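Local coordinates for putative carboxynorspermidine decarboxylase protein (Sinorhizobium meliloti, PDB 3MT1) that probably catalyses the pyridoxal 5'-phosphate-dependent decarboxylation of carboxynorspermidine and carboxyspermidine, yielding norspermidine and spermidine for polyamine synthesis, at residues B[81-87]-B[106-110]; B[63-68]-B[88-94]; B[276-280]-B[317-321]; B[287-291]-B[302-306]. One frame throughout, in Å; residues are numbered along the deposited sequence.

Contact 1: residues B[81-87]-B[106-110]; sequences YGDNEID and RFADK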
loop_
_atom_site.group_PDB
_atom_site.type_symbol
_atom_site.label_atom_id
_atom_site.label_comp_id
_atom_site.label_asym_id
_atom_site.label_seq_id
_atom_site.Cartn_x
_atom_site.Cartn_y
_atom_site.Cartn_z
ATOM N N TYR B 81 -0.094 -0.305 -22.963
ATOM C CA TYR B 81 1.384 -0.392 -23.067
ATOM C C TYR B 81 2.011 0.963 -23.279
ATOM O O TYR B 81 1.437 1.806 -23.928
ATOM C CB TYR B 81 1.876 -1.350 -24.155
ATOM C CG TYR B 81 1.585 -2.762 -23.839
ATOM C CD1 TYR B 81 0.430 -3.377 -24.344
ATOM C CD2 TYR B 81 2.427 -3.496 -22.995
ATOM C CE1 TYR B 81 0.129 -4.696 -24.020
ATOM C CE2 TYR B 81 2.136 -4.820 -22.675
ATOM C CZ TYR B 81 0.987 -5.410 -23.183
ATOM O OH TYR B 81 0.665 -6.705 -22.859
ATOM N N GLY B 82 3.193 1.155 -22.712
ATOM C CA GLY B 82 3.988 2.328 -22.956
ATOM C C GLY B 82 4.899 2.001 -24.112
ATOM O O GLY B 82 5.416 0.867 -24.206
ATOM N N ASP B 83 5.071 2.993 -24.996
ATOM C CA ASP B 83 5.939 2.926 -26.171
ATOM C C ASP B 83 7.418 2.759 -25.790
ATOM O O ASP B 83 8.170 2.015 -26.445
ATOM C CB ASP B 83 5.759 4.184 -27.027
ATOM C CG ASP B 83 4.311 4.692 -27.044
ATOM O OD1 ASP B 83 3.758 4.865 -28.174
ATOM O OD2 ASP B 83 3.732 4.924 -25.924
ATOM N N ASN B 84 7.827 3.439 -24.727
ATOM C CA ASN B 84 9.169 3.301 -24.198
ATOM C C ASN B 84 9.381 1.949 -23.494
ATOM O O ASN B 84 10.469 1.699 -22.977
ATOM C CB ASN B 84 9.468 4.462 -23.222
ATOM C CG ASN B 84 8.672 4.349 -21.895
ATOM O OD1 ASN B 84 7.536 3.833 -21.856
ATOM N ND2 ASN B 84 9.279 4.819 -20.808
ATOM N N GLU B 85 8.348 1.100 -23.450
ATOM C CA GLU B 85 8.440 -0.211 -22.794
ATOM C C GLU B 85 8.160 -1.406 -23.712
ATOM O O GLU B 85 8.785 -2.458 -23.580
ATOM C CB GLU B 85 7.500 -0.286 -21.580
ATOM C CG GLU B 85 7.888 0.641 -20.418
ATOM C CD GLU B 85 7.083 0.377 -19.147
ATOM O OE1 GLU B 85 6.168 -0.497 -19.197
ATOM O OE2 GLU B 85 7.360 1.032 -18.097
ATOM N N ILE B 86 7.197 -1.231 -24.613
ATOM C CA ILE B 86 6.719 -2.287 -25.511
ATOM C C ILE B 86 7.796 -3.218 -26.055
ATOM O O ILE B 86 7.606 -4.445 -26.082
ATOM C CB ILE B 86 5.896 -1.702 -26.714
ATOM C CG1 ILE B 86 5.103 -2.789 -27.458
ATOM C CG2 ILE B 86 6.792 -0.957 -27.710
ATOM C CD1 ILE B 86 4.234 -3.671 -26.604
ATOM N N ASP B 87 8.910 -2.646 -26.494
ATOM C CA ASP B 87 9.931 -3.427 -27.135
ATOM C C ASP B 87 10.571 -4.347 -26.124
ATOM O O ASP B 87 10.876 -5.493 -26.441
ATOM C CB ASP B 87 10.967 -2.538 -27.838
ATOM C CG ASP B 87 10.643 -2.316 -29.363
ATOM O OD1 ASP B 87 10.472 -3.339 -30.103
ATOM O OD2 ASP B 87 10.588 -1.132 -29.829
ATOM N N ARG B 106 -1.918 -0.430 -32.636
ATOM C CA ARG B 106 -0.793 0.421 -32.301
ATOM C C ARG B 106 0.516 -0.341 -32.192
ATOM O O ARG B 106 1.568 0.166 -32.565
ATOM C CB ARG B 106 -1.058 1.152 -31.007
ATOM C CG ARG B 106 -0.355 2.464 -30.964
ATOM C CD ARG B 106 -1.017 3.391 -29.999
ATOM N NE ARG B 106 -0.264 3.441 -28.749
ATOM C CZ ARG B 106 -0.742 3.936 -27.610
ATOM N NH1 ARG B 106 -1.982 4.398 -27.564
ATOM N NH2 ARG B 106 0.013 3.946 -26.508
ATOM N N PHE B 107 0.444 -1.566 -31.690
ATOM C CA PHE B 107 1.649 -2.272 -31.304
ATOM C C PHE B 107 1.913 -3.518 -32.118
ATOM O O PHE B 107 2.972 -4.103 -32.006
ATOM C CB PHE B 107 1.620 -2.572 -29.806
ATOM C CG PHE B 107 1.680 -1.341 -28.953
ATOM C CD1 PHE B 107 2.718 -0.427 -29.109
ATOM C CD2 PHE B 107 0.707 -1.093 -27.996
ATOM C CE1 PHE B 107 2.783 0.724 -28.320
ATOM C CE2 PHE B 107 0.759 0.056 -27.208
ATOM C CZ PHE B 107 1.793 0.966 -27.370
ATOM N N ALA B 108 0.948 -3.897 -32.947
ATOM C CA ALA B 108 1.089 -5.005 -33.908
ATOM C C ALA B 108 2.509 -5.166 -34.441
ATOM O O ALA B 108 3.120 -6.229 -34.254
ATOM C CB ALA B 108 0.142 -4.820 -35.056
ATOM N N ASP B 109 3.032 -4.119 -35.090
ATOM C CA ASP B 109 4.374 -4.168 -35.690
ATOM C C ASP B 109 5.471 -4.617 -34.734
ATOM O O ASP B 109 6.229 -5.532 -35.039
ATOM C CB ASP B 109 4.747 -2.846 -36.370
ATOM C CG ASP B 109 4.254 -2.781 -37.784
ATOM O OD1 ASP B 109 3.907 -3.838 -38.334
ATOM O OD2 ASP B 109 4.216 -1.682 -38.361
ATOM N N LYS B 110 5.542 -3.988 -33.575
ATOM C CA LYS B 110 6.545 -4.332 -32.576
ATOM C C LYS B 110 6.410 -5.764 -32.019
ATOM O O LYS B 110 7.421 -6.411 -31.706
ATOM C CB LYS B 110 6.525 -3.293 -31.466
ATOM C CG LYS B 110 7.352 -2.094 -31.811
ATOM C CD LYS B 110 6.809 -0.840 -31.151
ATOM C CE LYS B 110 7.846 0.300 -31.118
ATOM N NZ LYS B 110 8.724 0.272 -32.323
#
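D87 of helix 83-92 and K110, a little beyond the end of helix 101-107, mark the closest approach of the two backbones, with CA atoms 6.5 Å apart and no hydrogen bond between the segments, so side chains make most of the joint. The ring of F107 is its apolar centre. I86 sets CG1 3.7 Å from F107 CD1 and lays its CD1 methyl over one face of the phenyl group. This follows from the first torsion of I86, which holds CG1 anti to the backbone N (chi1 -166°) and leaves CG2 to meet K110, 3.4 Å from its CD. Y81 touches the ring through its CB, 3.5 Å from F107 CE2, while its own ring leads away and its hydroxyl is hydrogen-bonded to I97 O. Trimming F107 to an alanine is likely to leave CG1 and CD1 of I86 and CB of Y81 without the surface they rest on, opening a gap between the helices.

Charged groups border this apolar patch. K110 crosses D87 at about a right angle and forms a salt bridge, NZ to D87 OD2 at 3.4 Å. The pairing of D83 OD2 with R106 NH2 is long, 3.9 Å, although carboxylate and guanidinium lie nearly parallel; that NH2 is hydrogen-bonded to L247 O of the second subunit. The helices involved are consecutive on the outside of the parallel barrel, with strand 95-98 between them in the chain: Y81 and I86 pack on its I96, and F107 on its F98.

Contact 2: residues B[63-68]-B[88-94]; sequences VRLGRE and EVVSHAD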
loop_
_atom_site.group_PDB
_atom_site.type_symbol
_atom_site.label_atom_id
_atom_site.label_comp_id
_atom_site.label_asym_id
_atom_site.label_seq_id
_atom_site.Cartn_x
_atom_site.Cartn_y
_atom_site.Cartn_z
ATOM N N VAL B 63 6.704 -9.105 -16.243
ATOM C CA VAL B 63 7.172 -9.935 -17.336
ATOM C C VAL B 63 8.677 -10.230 -17.281
ATOM O O VAL B 63 9.097 -11.362 -17.503
ATOM C CB VAL B 63 6.749 -9.422 -18.737
ATOM C CG1 VAL B 63 7.696 -8.307 -19.277
ATOM C CG2 VAL B 63 6.728 -10.601 -19.714
ATOM N N ARG B 64 9.483 -9.239 -16.953
ATOM C CA ARG B 64 10.910 -9.515 -16.733
ATOM C C ARG B 64 11.140 -10.508 -15.562
ATOM O O ARG B 64 11.956 -11.476 -15.679
ATOM C CB ARG B 64 11.686 -8.218 -16.505
ATOM C CG ARG B 64 13.134 -8.397 -16.171
ATOM C CD ARG B 64 13.861 -7.103 -16.432
ATOM N NE ARG B 64 15.266 -7.166 -16.043
ATOM C CZ ARG B 64 16.082 -6.119 -16.009
ATOM N NH1 ARG B 64 15.627 -4.913 -16.306
ATOM N NH2 ARG B 64 17.342 -6.268 -15.628
ATOM N N LEU B 65 10.415 -10.308 -14.466
ATOM C CA LEU B 65 10.607 -11.186 -13.335
ATOM C C LEU B 65 10.270 -12.615 -13.736
ATOM O O LEU B 65 10.998 -13.513 -13.359
ATOM C CB LEU B 65 9.765 -10.764 -12.116
ATOM C CG LEU B 65 9.821 -11.689 -10.902
ATOM C CD1 LEU B 65 11.151 -11.586 -10.165
ATOM C CD2 LEU B 65 8.745 -11.366 -9.974
ATOM N N GLY B 66 9.185 -12.819 -14.503
ATOM C CA GLY B 66 8.720 -14.154 -14.873
ATOM C C GLY B 66 9.715 -14.810 -15.816
ATOM O O GLY B 66 10.041 -15.984 -15.648
ATOM N N ARG B 67 10.197 -14.049 -16.811
ATOM C CA ARG B 67 11.218 -14.549 -17.720
ATOM C C ARG B 67 12.505 -14.884 -16.992
ATOM O O ARG B 67 12.979 -16.006 -17.115
ATOM C CB ARG B 67 11.474 -13.606 -18.909
ATOM C CG ARG B 67 12.700 -13.973 -19.808
ATOM C CD ARG B 67 12.655 -15.379 -20.468
ATOM N NE ARG B 67 11.586 -15.478 -21.468
ATOM C CZ ARG B 67 10.659 -16.446 -21.530
ATOM N NH1 ARG B 67 10.646 -17.458 -20.654
ATOM N NH2 ARG B 67 9.727 -16.404 -22.483
ATOM N N GLU B 68 13.045 -13.945 -16.217
ATOM C CA GLU B 68 14.354 -14.156 -15.577
ATOM C C GLU B 68 14.386 -15.142 -14.434
ATOM O O GLU B 68 15.383 -15.796 -14.246
ATOM C CB GLU B 68 14.986 -12.835 -15.143
ATOM C CG GLU B 68 15.316 -11.964 -16.366
ATOM C CD GLU B 68 15.999 -10.648 -16.047
ATOM O OE1 GLU B 68 16.297 -10.389 -14.856
ATOM O OE2 GLU B 68 16.235 -9.864 -16.991
ATOM N N GLU B 88 10.751 -3.872 -24.898
ATOM C CA GLU B 88 11.325 -4.708 -23.894
ATOM C C GLU B 88 10.298 -5.743 -23.467
ATOM O O GLU B 88 10.635 -6.898 -23.184
ATOM C CB GLU B 88 11.813 -3.906 -22.706
ATOM C CG GLU B 88 12.830 -4.693 -21.900
ATOM C CD GLU B 88 13.279 -3.994 -20.617
ATOM O OE1 GLU B 88 13.482 -2.734 -20.653
ATOM O OE2 GLU B 88 13.437 -4.718 -19.581
ATOM N N VAL B 89 9.034 -5.354 -23.443
ATOM C CA VAL B 89 8.044 -6.326 -23.073
ATOM C C VAL B 89 8.125 -7.474 -24.083
ATOM O O VAL B 89 8.309 -8.645 -23.691
ATOM C CB VAL B 89 6.650 -5.722 -22.964
ATOM C CG1 VAL B 89 5.651 -6.777 -22.609
ATOM C CG2 VAL B 89 6.616 -4.645 -21.899
ATOM N N VAL B 90 8.061 -7.123 -25.380
ATOM C CA VAL B 90 8.037 -8.110 -26.461
ATOM C C VAL B 90 9.209 -9.082 -26.394
ATOM O O VAL B 90 9.046 -10.273 -26.626
ATOM C CB VAL B 90 7.927 -7.463 -27.873
ATOM C CG1 VAL B 90 8.275 -8.491 -28.989
ATOM C CG2 VAL B 90 6.513 -6.919 -28.080
ATOM N N SER B 91 10.384 -8.587 -26.053
ATOM C CA SER B 91 11.536 -9.456 -25.971
ATOM C C SER B 91 11.517 -10.431 -24.799
ATOM O O SER B 91 12.239 -11.381 -24.830
ATOM C CB SER B 91 12.815 -8.646 -25.930
ATOM O OG SER B 91 12.858 -7.938 -24.729
ATOM N N HIS B 92 10.701 -10.214 -23.777
ATOM C CA HIS B 92 10.621 -11.175 -22.652
ATOM C C HIS B 92 9.464 -12.149 -22.850
ATOM O O HIS B 92 9.516 -13.254 -22.347
ATOM C CB HIS B 92 10.433 -10.499 -21.269
ATOM C CG HIS B 92 11.606 -9.690 -20.795
ATOM N ND1 HIS B 92 12.829 -10.246 -20.496
ATOM C CD2 HIS B 92 11.726 -8.367 -20.527
ATOM C CE1 HIS B 92 13.661 -9.296 -20.098
ATOM N NE2 HIS B 92 13.015 -8.145 -20.107
ATOM N N ALA B 93 8.434 -11.733 -23.578
ATOM C CA ALA B 93 7.183 -12.482 -23.639
ATOM C C ALA B 93 7.141 -13.488 -24.787
ATOM O O ALA B 93 7.720 -13.247 -25.839
ATOM C CB ALA B 93 6.001 -11.518 -23.749
ATOM N N ASP B 94 6.441 -14.602 -24.587
ATOM C CA ASP B 94 6.100 -15.532 -25.670
ATOM C C ASP B 94 4.744 -15.225 -26.268
ATOM O O ASP B 94 4.494 -15.453 -27.439
ATOM C CB ASP B 94 6.090 -16.948 -25.128
ATOM C CG ASP B 94 7.463 -17.395 -24.711
ATOM O OD1 ASP B 94 8.383 -17.276 -25.545
ATOM O OD2 ASP B 94 7.633 -17.838 -23.556
#
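R67 and H92 bring neighbouring helices together, their axes 9.6 Å apart and crossing at 26°, and the arginine serves several partners. Its CB lies 4.0 Å from H92 ND1, which CG meets at the imidazole edge. Bends at chi2 and chi3 then turn the chain along the end of helix 83-92, where NE gives a weak bond to H92 O (3.2 Å) and CZ lies 3.5 Å from that oxygen. At the tip, NH2 forms a salt bridge with D94 OD2 at 2.8 Å; the oxygen lies in the guanidinium plane, the nitrogen well above the carboxylate plane. NH1 is taken by K72 O.

H92 is a knob in a hole formed by V63, R64, R67 and E68. R64 CA makes a CH-pi contact over the ring, 4.0 Å from its centroid. R64, E68 and E88 form a salt-bridge network beside the ring, closest between R64 NE and E68 OE2 (3.0 Å, the hydrogen bond bent and weak) and long toward E88; Y357 of the second subunit adds a cation-pi partner for R64. Barrel strand 73-77 packs against both helices: V63 and R67 on T74, V89 and A93 on A76, D94 pairing with T74 through the backbone.

Contact 3: residues B[276-280]-B[317-321]; sequences TAKVL and SFQDA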
loop_
_atom_site.group_PDB
_atom_site.type_symbol
_atom_site.label_atom_id
_atom_site.label_comp_id
_atom_site.label_asym_id
_atom_site.label_seq_id
_atom_site.Cartn_x
_atom_site.Cartn_y
_atom_site.Cartn_z
ATOM N N THR B 276 -11.588 -8.687 7.138
ATOM C CA THR B 276 -10.911 -9.048 8.343
ATOM C C THR B 276 -10.002 -10.233 8.070
ATOM O O THR B 276 -10.245 -10.979 7.153
ATOM C CB THR B 276 -11.947 -9.481 9.320
ATOM O OG1 THR B 276 -12.682 -10.552 8.720
ATOM C CG2 THR B 276 -12.926 -8.292 9.640
ATOM N N ALA B 277 -8.962 -10.399 8.876
ATOM C CA ALA B 277 -8.004 -11.470 8.676
ATOM C C ALA B 277 -8.525 -12.790 9.239
ATOM O O ALA B 277 -9.688 -12.879 9.637
ATOM C CB ALA B 277 -6.646 -11.094 9.278
ATOM N N LYS B 278 -7.701 -13.828 9.267
ATOM C CA LYS B 278 -8.179 -15.103 9.818
ATOM C C LYS B 278 -7.266 -15.727 10.855
ATOM O O LYS B 278 -6.043 -15.741 10.675
ATOM C CB LYS B 278 -8.445 -16.109 8.713
ATOM C CG LYS B 278 -9.709 -15.850 7.963
ATOM C CD LYS B 278 -9.760 -16.713 6.708
ATOM C CE LYS B 278 -8.999 -16.072 5.561
ATOM N NZ LYS B 278 -9.249 -14.597 5.589
ATOM N N VAL B 279 -7.887 -16.268 11.906
ATOM C CA VAL B 279 -7.208 -16.929 12.998
ATOM C C VAL B 279 -7.760 -18.357 13.203
ATOM O O VAL B 279 -8.871 -18.684 12.763
ATOM C CB VAL B 279 -7.302 -16.061 14.265
ATOM C CG1 VAL B 279 -6.562 -16.683 15.396
ATOM C CG2 VAL B 279 -6.678 -14.679 13.982
ATOM N N LEU B 280 -6.958 -19.213 13.840
ATOM C CA LEU B 280 -7.344 -20.592 14.146
ATOM C C LEU B 280 -6.972 -20.961 15.572
ATOM O O LEU B 280 -5.929 -20.554 16.068
ATOM C CB LEU B 280 -6.664 -21.590 13.212
ATOM C CG LEU B 280 -6.970 -21.635 11.721
ATOM C CD1 LEU B 280 -6.092 -22.709 11.091
ATOM C CD2 LEU B 280 -8.439 -21.882 11.412
ATOM N N SER B 317 -0.909 -16.082 14.527
ATOM C CA SER B 317 -0.666 -16.385 13.107
ATOM C C SER B 317 -1.860 -16.017 12.204
ATOM O O SER B 317 -2.877 -16.696 12.215
ATOM C CB SER B 317 -0.365 -17.888 12.903
ATOM O OG SER B 317 0.437 -18.420 13.937
ATOM N N PHE B 318 -1.749 -14.978 11.390
ATOM C CA PHE B 318 -2.832 -14.745 10.434
ATOM C C PHE B 318 -2.738 -15.729 9.306
ATOM O O PHE B 318 -1.695 -15.920 8.714
ATOM C CB PHE B 318 -2.915 -13.281 9.997
ATOM C CG PHE B 318 -3.219 -12.373 11.143
ATOM C CD1 PHE B 318 -4.431 -12.468 11.803
ATOM C CD2 PHE B 318 -2.261 -11.481 11.630
ATOM C CE1 PHE B 318 -4.719 -11.660 12.905
ATOM C CE2 PHE B 318 -2.527 -10.656 12.726
ATOM C CZ PHE B 318 -3.766 -10.755 13.373
ATOM N N GLN B 319 -3.848 -16.368 9.033
ATOM C CA GLN B 319 -3.880 -17.466 8.081
ATOM C C GLN B 319 -4.044 -16.949 6.659
ATOM O O GLN B 319 -4.503 -15.814 6.446
ATOM C CB GLN B 319 -5.021 -18.438 8.434
ATOM C CG GLN B 319 -4.926 -19.022 9.835
ATOM C CD GLN B 319 -3.661 -19.853 10.062
ATOM O OE1 GLN B 319 -3.299 -20.738 9.266
ATOM N NE2 GLN B 319 -2.978 -19.561 11.158
ATOM N N ASP B 320 -3.685 -17.800 5.702
ATOM C CA ASP B 320 -3.838 -17.516 4.284
ATOM C C ASP B 320 -3.359 -16.131 3.888
ATOM O O ASP B 320 -4.114 -15.351 3.320
ATOM C CB ASP B 320 -5.291 -17.673 3.853
ATOM C CG ASP B 320 -5.408 -17.973 2.378
ATOM O OD1 ASP B 320 -4.355 -18.312 1.782
ATOM O OD2 ASP B 320 -6.527 -17.903 1.820
ATOM N N ALA B 321 -2.102 -15.832 4.167
ATOM C CA ALA B 321 -1.598 -14.514 3.925
ATOM C C ALA B 321 -0.684 -14.358 2.704
ATOM O O ALA B 321 0.002 -13.357 2.604
ATOM C CB ALA B 321 -0.896 -14.022 5.175
HETATM O O HOH W 1 -5.679 -13.542 7.250
#
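K278 and Q319 meet through their main chains. Q319 N donates to K278 O at 2.8 Å in a nearly straight bond (167°), and the same oxygen receives a CA-H contact from F318, 3.4 Å from its CA. A water completes the pairing, accepting from K278 N and donating to Q319 O, so both polar atoms of the K278 backbone are satisfied. The residues flanking K278 both touch the F318 ring: A277 CB lies 3.6 Å from F318 CD1, and V279 CG2 lies 3.8 Å from F318 CE1, while K278 O comes to the ring at its edge. Farther along, L280 crosses Q319 at about a right angle, with CG 3.8 Å from Q319 CG.

A second shell fixes these groups. Bent back at chi2 (-62°), the Q319 side chain gives NE2 to S317 O at 3.1 Å, from above the carbonyl plane, which limits rotation of the amide. F318 is stacked on F301, and S317 OG is hydrogen-bonded to E243. D320 OD1 accepts from K238 N, holding that side chain about 4 Å from the side chain of E233, a predicted substrate-binding residue. The contact thus joins the loop after helix 268-273 to the end of strand 315-318: F318 pairs through its backbone with L242 of strand 240-251, while A277 pairs with F301 of strand 300-306.

Contact 4: residues B[287-291]-B[302-306]; sequences SYMIC and GEFRF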
loop_
_atom_site.group_PDB
_atom_site.type_symbol
_atom_site.label_atom_id
_atom_site.label_comp_id
_atom_site.label_asym_id
_atom_site.label_seq_id
_atom_site.Cartn_x
_atom_site.Cartn_y
_atom_site.Cartn_z
ATOM N N SER B 287 -12.957 -12.639 23.619
ATOM C CA SER B 287 -13.092 -11.964 22.346
ATOM C C SER B 287 -12.228 -10.708 22.295
ATOM O O SER B 287 -12.353 -9.800 23.135
ATOM C CB SER B 287 -14.568 -11.668 22.029
ATOM O OG SER B 287 -14.854 -11.972 20.665
ATOM N N TYR B 288 -11.336 -10.685 21.309
ATOM C CA TYR B 288 -10.346 -9.616 21.148
ATOM C C TYR B 288 -10.485 -8.920 19.813
ATOM O O TYR B 288 -10.625 -9.568 18.763
ATOM C CB TYR B 288 -8.915 -10.146 21.267
ATOM C CG TYR B 288 -8.412 -10.326 22.678
ATOM C CD1 TYR B 288 -7.574 -9.383 23.264
ATOM C CD2 TYR B 288 -8.759 -11.447 23.426
ATOM C CE1 TYR B 288 -7.096 -9.545 24.564
ATOM C CE2 TYR B 288 -8.292 -11.622 24.720
ATOM C CZ TYR B 288 -7.465 -10.674 25.291
ATOM O OH TYR B 288 -7.006 -10.856 26.592
HETATM N N MSE B 289 -10.453 -7.595 19.856
HETATM C CA MSE B 289 -10.119 -6.852 18.659
HETATM C C MSE B 289 -8.601 -6.753 18.593
HETATM O O MSE B 289 -7.966 -6.280 19.541
HETATM C CB MSE B 289 -10.756 -5.471 18.648
HETATM C CG MSE B 289 -10.853 -4.901 17.247
HETATM SE SE MSE B 289 -11.466 -3.057 17.278
HETATM C CE MSE B 289 -12.600 -3.050 15.662
ATOM N N ILE B 290 -8.027 -7.246 17.498
ATOM C CA ILE B 290 -6.588 -7.172 17.301
ATOM C C ILE B 290 -6.271 -6.078 16.322
ATOM O O ILE B 290 -6.777 -6.071 15.213
ATOM C CB ILE B 290 -5.974 -8.497 16.780
ATOM C CG1 ILE B 290 -6.404 -9.685 17.647
ATOM C CG2 ILE B 290 -4.442 -8.402 16.725
ATOM C CD1 ILE B 290 -7.523 -10.494 17.014
ATOM N N CYS B 291 -5.412 -5.162 16.733
ATOM C CA CYS B 291 -5.140 -3.986 15.934
ATOM C C CYS B 291 -3.703 -3.885 15.589
ATOM O O CYS B 291 -2.854 -4.425 16.298
ATOM C CB CYS B 291 -5.498 -2.736 16.699
ATOM S SG CYS B 291 -7.106 -2.811 17.432
ATOM N N GLY B 302 -9.119 -7.811 12.911
ATOM C CA GLY B 302 -10.391 -8.506 13.168
ATOM C C GLY B 302 -10.766 -8.719 14.647
ATOM O O GLY B 302 -9.936 -8.553 15.541
ATOM N N GLU B 303 -12.031 -9.061 14.910
ATOM C CA GLU B 303 -12.475 -9.450 16.271
ATOM C C GLU B 303 -12.381 -10.973 16.309
ATOM O O GLU B 303 -13.002 -11.655 15.489
ATOM C CB GLU B 303 -13.910 -8.983 16.603
ATOM C CG GLU B 303 -14.155 -7.465 16.535
ATOM C CD GLU B 303 -15.413 -6.966 17.310
ATOM O OE1 GLU B 303 -16.538 -7.516 17.123
ATOM O OE2 GLU B 303 -15.286 -5.998 18.105
ATOM N N PHE B 304 -11.576 -11.514 17.212
ATOM C CA PHE B 304 -11.466 -12.952 17.265
ATOM C C PHE B 304 -11.733 -13.532 18.626
ATOM O O PHE B 304 -11.706 -12.846 19.636
ATOM C CB PHE B 304 -10.111 -13.416 16.752
ATOM C CG PHE B 304 -9.847 -13.012 15.345
ATOM C CD1 PHE B 304 -10.479 -13.663 14.303
ATOM C CD2 PHE B 304 -8.996 -11.943 15.065
ATOM C CE1 PHE B 304 -10.259 -13.279 13.005
ATOM C CE2 PHE B 304 -8.773 -11.550 13.760
ATOM C CZ PHE B 304 -9.410 -12.223 12.725
ATOM N N ARG B 305 -12.041 -14.818 18.615
ATOM C CA ARG B 305 -12.106 -15.623 19.814
ATOM C C ARG B 305 -10.757 -16.328 20.049
ATOM O O ARG B 305 -10.055 -16.746 19.108
ATOM C CB ARG B 305 -13.271 -16.613 19.725
ATOM C CG ARG B 305 -14.608 -15.998 20.039
ATOM C CD ARG B 305 -15.755 -16.779 19.425
ATOM N NE ARG B 305 -17.000 -16.526 20.146
ATOM C CZ ARG B 305 -18.200 -16.420 19.573
ATOM N NH1 ARG B 305 -18.327 -16.527 18.250
ATOM N NH2 ARG B 305 -19.283 -16.195 20.322
ATOM N N PHE B 306 -10.409 -16.398 21.327
ATOM C CA PHE B 306 -9.251 -17.102 21.828
ATOM C C PHE B 306 -9.730 -17.862 23.051
ATOM O O PHE B 306 -10.776 -17.538 23.623
ATOM C CB PHE B 306 -8.164 -16.105 22.203
ATOM C CG PHE B 306 -7.690 -15.272 21.041
ATOM C CD1 PHE B 306 -6.690 -15.747 20.198
ATOM C CD2 PHE B 306 -8.267 -14.031 20.776
ATOM C CE1 PHE B 306 -6.257 -14.994 19.111
ATOM C CE2 PHE B 306 -7.845 -13.273 19.699
ATOM C CZ PHE B 306 -6.840 -13.748 18.858
#
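Y288 and F304 form a hydrogen-bonded antiparallel pair at the heart of a beta hairpin, strands 286-291 and 300-306, whose short segments run 140° apart. Its two faces differ. The packed face carries Y288, I290 and F304, with F306 reaching in. There Y288 CB lies 3.7 Å from F306 CE2, and the two rings are almost perpendicular (82°). Replacing F306 by a serine would probably leave CB and the ring of Y288 without the aromatic surface they pack against. V279 packs on both F304 and F306, and Y288 OH is bound to L310 N.

On the other face, S287, M289 (built as selenomethionine), E303 and R305 touch lightly: M289 CG stands 4.2 Å from E303 CG, and S287 OG 4.1 Å from R305 CG. E303 finds its stronger partner in K254, through a salt bridge. The main chain binds the strands whatever the face: I290 N donates to G302 O at 3.0 Å, and F304 N to Y288 O at 2.7 Å. F304 O accepts Y288 N at 2.8 Å, almost in line with its C=O bond, and also takes a CA-H contact from S287.

In the fold
The four contacts divide between the two domains of a class-II decarboxylase. Contacts 1 and 2, centres 13 Å apart, share helix 83-92 on the outside of the barrel, joining it to the next and to the preceding barrel helix; both touch the second subunit of the homodimer. Contacts 3 and 4, centres 11 Å apart, belong to the beta domain and share a hydrophobic cluster, with V279 CG2 3.7 Å from F304 CD2. The pairs lie on opposite sides of the chain's centre; contacts 1 and 4 are about 50 Å apart between centres. Contact 3 alone nears the predicted substrate residues: D320 approaches E233, and the side chain of K278 is about 10 Å from that of D269.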